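Local coordinates for hypothetical UPF0270 protein PA3463 (Pseudomonas aeruginosa, PDB 1Y0N) that is of unknown function, a small single-chain member of the uncharacterised UPF0270 family that packs helices against a short antiparallel sheet, at residues A[34-37]-A[38-41]; A[65-68]-A[69-72]; A[54-58]-A[59-63]. All blocks are in the same frame, centred on the assembly; numbering follows the deposited sequence.

Contact 1 (A[34-37]-A[38-41])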
loop_
_atom_site.group_PDB
_atom_site.type_symbol
_atom_site.label_atom_id
_atom_site.label_comp_id
_atom_site.label_asym_id
_atom_site.label_seq_id
_atom_site.Cartn_x
_atom_site.Cartn_y
_atom_site.Cartn_z
ATOM N N THR A 34 -11.568 -14.908 7.511
ATOM C CA THR A 34 -11.710 -13.544 8.035
ATOM C C THR A 34 -12.440 -12.649 7.024
ATOM O O THR A 34 -12.096 -12.655 5.863
ATOM C CB THR A 34 -10.307 -12.966 8.297
ATOM O OG1 THR A 34 -9.601 -13.838 9.190
ATOM C CG2 THR A 34 -10.388 -11.585 8.871
ATOM N N PRO A 35 -13.453 -11.875 7.456
ATOM C CA PRO A 35 -14.134 -10.973 6.527
ATOM C C PRO A 35 -13.197 -9.956 5.885
ATOM O O PRO A 35 -12.193 -9.546 6.518
ATOM C CB PRO A 35 -15.128 -10.201 7.412
ATOM C CG PRO A 35 -15.147 -10.874 8.764
ATOM C CD PRO A 35 -14.012 -11.848 8.830
ATOM N N LEU A 36 -13.561 -9.509 4.682
ATOM C CA LEU A 36 -12.811 -8.500 3.926
ATOM C C LEU A 36 -12.444 -7.271 4.730
ATOM O O LEU A 36 -11.291 -6.817 4.692
ATOM C CB LEU A 36 -13.611 -7.991 2.736
ATOM C CG LEU A 36 -12.794 -7.171 1.733
ATOM C CD1 LEU A 36 -11.535 -7.957 1.220
ATOM C CD2 LEU A 36 -13.680 -6.743 0.510
ATOM N N ASP A 37 -13.452 -6.703 5.372
ATOM C CA ASP A 37 -13.302 -5.497 6.118
ATOM C C ASP A 37 -12.281 -5.606 7.289
ATOM O O ASP A 37 -11.554 -4.663 7.536
ATOM C CB ASP A 37 -14.689 -4.992 6.575
ATOM C CG ASP A 37 -14.622 -4.178 7.820
ATOM O OD1 ASP A 37 -14.827 -4.774 8.923
ATOM O OD2 ASP A 37 -14.344 -2.956 7.724
ATOM N N VAL A 38 -12.272 -6.745 7.986
ATOM C CA VAL A 38 -11.286 -7.042 9.001
ATOM C C VAL A 38 -9.840 -7.087 8.395
ATOM O O VAL A 38 -8.868 -6.556 8.959
ATOM C CB VAL A 38 -11.615 -8.381 9.705
ATOM C CG1 VAL A 38 -10.471 -8.879 10.463
ATOM C CG2 VAL A 38 -12.892 -8.248 10.578
ATOM N N ARG A 39 -9.718 -7.774 7.289
ATOM C CA ARG A 39 -8.431 -7.855 6.605
ATOM C C ARG A 39 -7.961 -6.479 6.161
ATOM O O ARG A 39 -6.790 -6.181 6.272
ATOM C CB ARG A 39 -8.549 -8.835 5.437
ATOM C CG ARG A 39 -8.485 -10.313 5.856
ATOM C CD ARG A 39 -8.509 -11.178 4.596
ATOM N NE ARG A 39 -9.859 -11.152 4.062
ATOM C CZ ARG A 39 -10.230 -11.461 2.822
ATOM N NH1 ARG A 39 -9.362 -11.812 1.884
ATOM N NH2 ARG A 39 -11.514 -11.401 2.515
ATOM N N VAL A 40 -8.887 -5.639 5.677
ATOM C CA VAL A 40 -8.584 -4.286 5.263
ATOM C C VAL A 40 -8.110 -3.476 6.482
ATOM O O VAL A 40 -7.151 -2.701 6.383
ATOM C CB VAL A 40 -9.807 -3.589 4.497
ATOM C CG1 VAL A 40 -9.609 -2.062 4.319
ATOM C CG2 VAL A 40 -10.048 -4.255 3.079
ATOM N N GLU A 41 -8.798 -3.636 7.627
ATOM C CA GLU A 41 -8.388 -2.892 8.823
ATOM C C GLU A 41 -6.990 -3.329 9.311
ATOM O O GLU A 41 -6.235 -2.492 9.802
ATOM C CB GLU A 41 -9.419 -3.042 9.979
ATOM C CG GLU A 41 -10.632 -2.204 9.875
ATOM C CD GLU A 41 -10.335 -0.693 10.020
ATOM O OE1 GLU A 41 -9.364 -0.259 10.729
ATOM O OE2 GLU A 41 -11.092 0.053 9.376
#

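Contact 2 (A[65-68]-A[69-72])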
loop_
_atom_site.group_PDB
_atom_site.type_symbol
_atom_site.label_atom_id
_atom_site.label_comp_id
_atom_site.label_asym_id
_atom_site.label_seq_id
_atom_site.Cartn_x
_atom_site.Cartn_y
_atom_site.Cartn_z
ATOM N N LEU A 65 -0.081 -1.162 -3.082
ATOM C CA LEU A 65 0.243 -1.426 -1.706
ATOM C C LEU A 65 1.131 -2.666 -1.670
ATOM O O LEU A 65 0.833 -3.632 -2.373
ATOM C CB LEU A 65 -1.015 -1.739 -0.915
ATOM C CG LEU A 65 -1.189 -0.852 0.296
ATOM C CD1 LEU A 65 -2.471 -0.068 -0.048
ATOM C CD2 LEU A 65 -1.415 -1.626 1.538
ATOM N N MET A 66 2.227 -2.597 -0.904
ATOM C CA MET A 66 3.167 -3.722 -0.747
ATOM C C MET A 66 3.643 -3.819 0.716
ATOM O O MET A 66 3.762 -2.822 1.406
ATOM C CB MET A 66 4.389 -3.549 -1.713
ATOM C CG MET A 66 4.146 -4.001 -3.254
ATOM S SD MET A 66 5.683 -3.979 -4.154
ATOM C CE MET A 66 6.087 -5.665 -3.700
ATOM N N LEU A 67 3.940 -5.019 1.176
ATOM C CA LEU A 67 4.657 -5.195 2.443
ATOM C C LEU A 67 6.089 -4.629 2.268
ATOM O O LEU A 67 6.741 -4.870 1.260
ATOM C CB LEU A 67 4.766 -6.686 2.831
ATOM C CG LEU A 67 3.496 -7.419 3.305
ATOM C CD1 LEU A 67 3.730 -8.934 3.557
ATOM C CD2 LEU A 67 2.990 -6.728 4.561
ATOM N N ARG A 68 6.506 -3.811 3.196
ATOM C CA ARG A 68 7.906 -3.274 3.239
ATOM C C ARG A 68 8.925 -4.393 2.989
ATOM O O ARG A 68 9.911 -4.165 2.327
ATOM C CB ARG A 68 8.186 -2.650 4.619
ATOM C CG ARG A 68 9.620 -2.013 4.713
ATOM C CD ARG A 68 9.882 -1.444 6.149
ATOM N NE ARG A 68 9.093 -0.232 6.301
ATOM C CZ ARG A 68 9.429 0.955 5.820
ATOM N NH1 ARG A 68 10.607 1.174 5.218
ATOM N NH2 ARG A 68 8.565 1.933 5.932
ATOM N N SER A 69 8.670 -5.580 3.561
ATOM C CA SER A 69 9.532 -6.769 3.454
ATOM C C SER A 69 9.673 -7.313 2.026
ATOM O O SER A 69 10.663 -7.959 1.696
ATOM C CB SER A 69 9.058 -7.853 4.401
ATOM O OG SER A 69 7.847 -8.471 3.946
ATOM N N GLU A 70 8.700 -7.018 1.164
ATOM C CA GLU A 70 8.754 -7.413 -0.257
ATOM C C GLU A 70 9.322 -6.363 -1.227
ATOM O O GLU A 70 9.495 -6.606 -2.444
ATOM C CB GLU A 70 7.355 -7.940 -0.646
ATOM C CG GLU A 70 7.011 -9.072 0.388
ATOM C CD GLU A 70 5.746 -9.816 0.039
ATOM O OE1 GLU A 70 5.058 -9.222 -0.794
ATOM O OE2 GLU A 70 5.473 -10.960 0.584
ATOM N N VAL A 71 9.633 -5.202 -0.676
ATOM C CA VAL A 71 10.178 -4.109 -1.432
ATOM C C VAL A 71 11.733 -4.171 -1.445
ATOM O O VAL A 71 12.355 -4.300 -0.387
ATOM C CB VAL A 71 9.655 -2.734 -0.916
ATOM C CG1 VAL A 71 10.103 -1.639 -1.799
ATOM C CG2 VAL A 71 8.105 -2.708 -0.868
ATOM N N PRO A 72 12.346 -4.111 -2.672
ATOM C CA PRO A 72 13.785 -3.972 -2.778
ATOM C C PRO A 72 14.328 -2.783 -2.029
ATOM O O PRO A 72 13.718 -1.711 -2.061
ATOM C CB PRO A 72 14.019 -3.742 -4.298
ATOM C CG PRO A 72 12.877 -4.510 -4.969
ATOM C CD PRO A 72 11.694 -4.311 -4.006
HETATM O O HOH W 1 3.758 -7.133 -0.618
#

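Contact 3 (A[54-58]-A[59-63])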
loop_
_atom_site.group_PDB
_atom_site.type_symbol
_atom_site.label_atom_id
_atom_site.label_comp_id
_atom_site.label_asym_id
_atom_site.label_seq_id
_atom_site.Cartn_x
_atom_site.Cartn_y
_atom_site.Cartn_z
ATOM N N ILE A 54 3.154 2.243 0.157
ATOM C CA ILE A 54 2.556 2.411 -1.149
ATOM C C ILE A 54 3.604 2.886 -2.134
ATOM O O ILE A 54 4.222 3.897 -1.921
ATOM C CB ILE A 54 1.383 3.395 -1.112
ATOM C CG1 ILE A 54 0.286 2.760 -0.216
ATOM C CG2 ILE A 54 0.844 3.623 -2.564
ATOM C CD1 ILE A 54 -0.600 3.715 0.361
ATOM N N LEU A 55 3.757 2.122 -3.193
ATOM C CA LEU A 55 4.623 2.454 -4.292
ATOM C C LEU A 55 3.853 3.095 -5.450
ATOM O O LEU A 55 2.807 2.620 -5.870
ATOM C CB LEU A 55 5.342 1.199 -4.800
ATOM C CG LEU A 55 6.437 0.582 -3.944
ATOM C CD1 LEU A 55 7.085 -0.483 -4.818
ATOM C CD2 LEU A 55 7.560 1.618 -3.461
ATOM N N PHE A 56 4.413 4.161 -5.968
ATOM C CA PHE A 56 3.810 4.882 -7.084
ATOM C C PHE A 56 4.762 4.980 -8.290
ATOM O O PHE A 56 5.909 5.328 -8.102
ATOM C CB PHE A 56 3.494 6.317 -6.659
ATOM C CG PHE A 56 2.885 7.139 -7.764
ATOM C CD1 PHE A 56 1.603 6.824 -8.271
ATOM C CD2 PHE A 56 3.604 8.167 -8.352
ATOM C CE1 PHE A 56 1.022 7.597 -9.305
ATOM C CE2 PHE A 56 3.017 8.937 -9.405
ATOM C CZ PHE A 56 1.731 8.614 -9.865
ATOM N N ASP A 57 4.249 4.666 -9.486
ATOM C CA ASP A 57 4.999 4.716 -10.746
ATOM C C ASP A 57 4.590 5.961 -11.539
ATOM O O ASP A 57 3.486 6.027 -12.021
ATOM C CB ASP A 57 4.653 3.497 -11.597
ATOM C CG ASP A 57 5.518 3.384 -12.888
ATOM O OD1 ASP A 57 6.460 4.212 -13.083
ATOM O OD2 ASP A 57 5.263 2.444 -13.688
ATOM N N PRO A 58 5.477 6.956 -11.636
ATOM C CA PRO A 58 5.380 8.196 -12.443
ATOM C C PRO A 58 4.682 8.011 -13.792
ATOM O O PRO A 58 3.716 8.727 -14.099
ATOM C CB PRO A 58 6.843 8.560 -12.648
ATOM C CG PRO A 58 7.485 8.145 -11.374
ATOM C CD PRO A 58 6.726 6.936 -10.855
ATOM N N GLU A 59 5.183 7.066 -14.573
ATOM C CA GLU A 59 4.580 6.653 -15.838
ATOM C C GLU A 59 3.741 5.415 -15.554
ATOM O O GLU A 59 4.157 4.546 -14.812
ATOM C CB GLU A 59 5.674 6.311 -16.859
ATOM C CG GLU A 59 6.491 5.034 -16.518
ATOM C CD GLU A 59 7.497 4.616 -17.622
ATOM O OE1 GLU A 59 7.048 4.295 -18.768
ATOM O OE2 GLU A 59 8.726 4.576 -17.312
ATOM N N SER A 60 2.589 5.320 -16.185
ATOM C CA SER A 60 1.530 4.394 -15.782
ATOM C C SER A 60 0.701 5.080 -14.725
ATOM O O SER A 60 -0.480 4.814 -14.630
ATOM C CB SER A 60 2.047 3.028 -15.298
ATOM O OG SER A 60 2.417 3.050 -13.926
ATOM N N GLN A 61 1.324 5.998 -13.975
ATOM C CA GLN A 61 0.697 6.707 -12.840
ATOM C C GLN A 61 0.022 5.775 -11.834
ATOM O O GLN A 61 -0.786 6.206 -11.023
ATOM C CB GLN A 61 -0.288 7.802 -13.320
ATOM C CG GLN A 61 0.378 9.080 -13.895
ATOM C CD GLN A 61 -0.647 10.120 -14.322
ATOM O OE1 GLN A 61 -1.861 9.929 -14.197
ATOM N NE2 GLN A 61 -0.161 11.231 -14.834
ATOM N N GLN A 62 0.387 4.494 -11.884
ATOM C CA GLN A 62 -0.251 3.456 -11.081
ATOM C C GLN A 62 0.385 3.308 -9.664
ATOM O O GLN A 62 1.562 3.526 -9.468
ATOM C CB GLN A 62 -0.191 2.138 -11.846
ATOM C CG GLN A 62 -1.420 1.786 -12.656
ATOM C CD GLN A 62 -1.546 0.246 -12.878
ATOM O OE1 GLN A 62 -0.859 -0.333 -13.737
ATOM N NE2 GLN A 62 -2.430 -0.406 -12.102
ATOM N N CYS A 63 -0.459 2.944 -8.697
ATOM C CA CYS A 63 -0.089 2.731 -7.298
ATOM C C CYS A 63 -0.229 1.276 -6.968
ATOM O O CYS A 63 -1.076 0.552 -7.546
ATOM C CB CYS A 63 -1.018 3.497 -6.329
ATOM S SG CYS A 63 -0.602 5.223 -6.030
#

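Contact 1 (A[34-37]-A[38-41])
R39 is turned back against L36 by its first and third torsions: the first sets CG beside its own backbone N, facing the preceding turn, and a bend at chi3 (-74°) brings the guanidinium back to the start of the helix, beside T34 and L36. L36, with CG directed away from its backbone N (chi1 -167°), lays CD1 over one face of that flat group, toward its rim, with L36 CD1 3.7 Å from R39 NH2; the two side chains meet at about a right angle. The same bend brings R39 NE to T34 O, in a weak and strongly bent hydrogen bond of 3.2 Å.

This is the first turn of helix 36-48, with P35 at the N-cap position. A proline there has no side-chain acceptor to offer, and its carbonyl starts the i to i+4 series: R39 N bonds to P35 O at 3.1 Å and nearly straight, followed by V40 N to L36 O at 2.9 Å and E41 N to D37 O. The proline ring itself lies against a valine methyl, P35 CG being 3.9 Å from V38 CG2. On the face turned to helix 12-24, L36 CG and V40 CG2 pack loosely at 4.2 Å, and both residues reach V23. D37 and E41 bring like charges near one another on the exposed flank, where E41 also has a long, weak ion pair with R44.

Contact 2 (A[65-68]-A[69-72])
M66 and V71 form the close-packed side of the turn that ends strand 63-67, an edge strand of the three-stranded antiparallel sheet within the chain. A short 3-10 turn follows the strand and turns the backbone sharply, so that V71 lies beside M66 and L67. M66 CB meets V71 CG2 at 3.9 Å, and the same methyl presses on the backbone, with V71 CG2 3.3 Å from L67 O. With chi3 of 88° bending its chain, M66 also brings CE to 3.8 Å from E70 O. V71 is buried; V53 of the adjoining strand and L76 from the carboxy-terminal loop also touch it, while M66 packs on L55.

Two i to i+3 bonds close the turn. E70 N donates to L67 O at 2.9 Å, and V71 N donates to R68 O at 3.2 Å. In both cases the donor stands well above the carbonyl plane, off the lone-pair directions, consistent with the tight winding of a 3-10 turn.

The side formed by S69, E70 and the outer part of L67 is looser and faces solvent, although F22 of helix 12-24 also touches L67. S69 OG lies beside L67 CB at 3.7 Å, a plain van der Waals neighbour, and L67 CD1 is no nearer than 4.0 Å to E70 OE2. R68 NE bonds to G50 O, which ties the strand end to the residues before strand 52-56. The carboxylate of E70 has a long, weak ion pair with R25 through OE1. That same oxygen is joined to the strand backbone by one water, which accepts from L67 N and donates to E70 OE1 at a short 2.5 Å.

Contact 3 (A[54-58]-A[59-63])
E59 opens the returning arm of a beta hairpin whose loop joins strand 52-56 to strand 63-67, the two arms running nearly antiparallel (166° apart). Its carbonyl oxygen sits too close to the D57 carboxylate in the model for the position of that group to be relied on. S60 comes next, with OG 2.9 Å from D57 OD2. S60 OG also accepts from Q62 N at 3.2 Å, making an ST turn that bends the loop back toward the strand. S60 and Q61 both have positive phi and so carry the chain round the end of the hairpin; Q61 CG lies 3.4 Å from P58 O, bringing the aliphatic part of the side chain against the proline carbonyl.

At Q62 the arms begin to pair: D57 N donates to Q62 O at 2.9 Å, almost straight and close to the C=O axis. C63 then faces F56 as an antiparallel non-hydrogen-bonded pair, both side chains on the sheet face that meets I5. With CG of F56 anti to its backbone N (chi1 179°), the ring lies alongside the returning arm, and the cysteine sulfur meets its edge, C63 SG being 3.5 Å from F56 CD1.

In the fold
Along the chain the order is contact 1, contact 3, contact 2. Contacts 2 and 3 lie on neighbouring strands of one antiparallel sheet: contact 3 is the hairpin between strands 52-56 and 63-67, and contact 2 is the exit from the second strand. Their centres are about 14 Å apart, and they touch through M66 with L55 and L65 with I54. Contact 1, at the start of helix 36-48, stands apart, its centre about 20 Å from that of contact 2 and about 25 Å from that of contact 3, on the opposite side of the chain's centre from the latter. Residues of all three contacts pack on helix 12-24, so that this helix bridges the sheet and the start of helix 36-48.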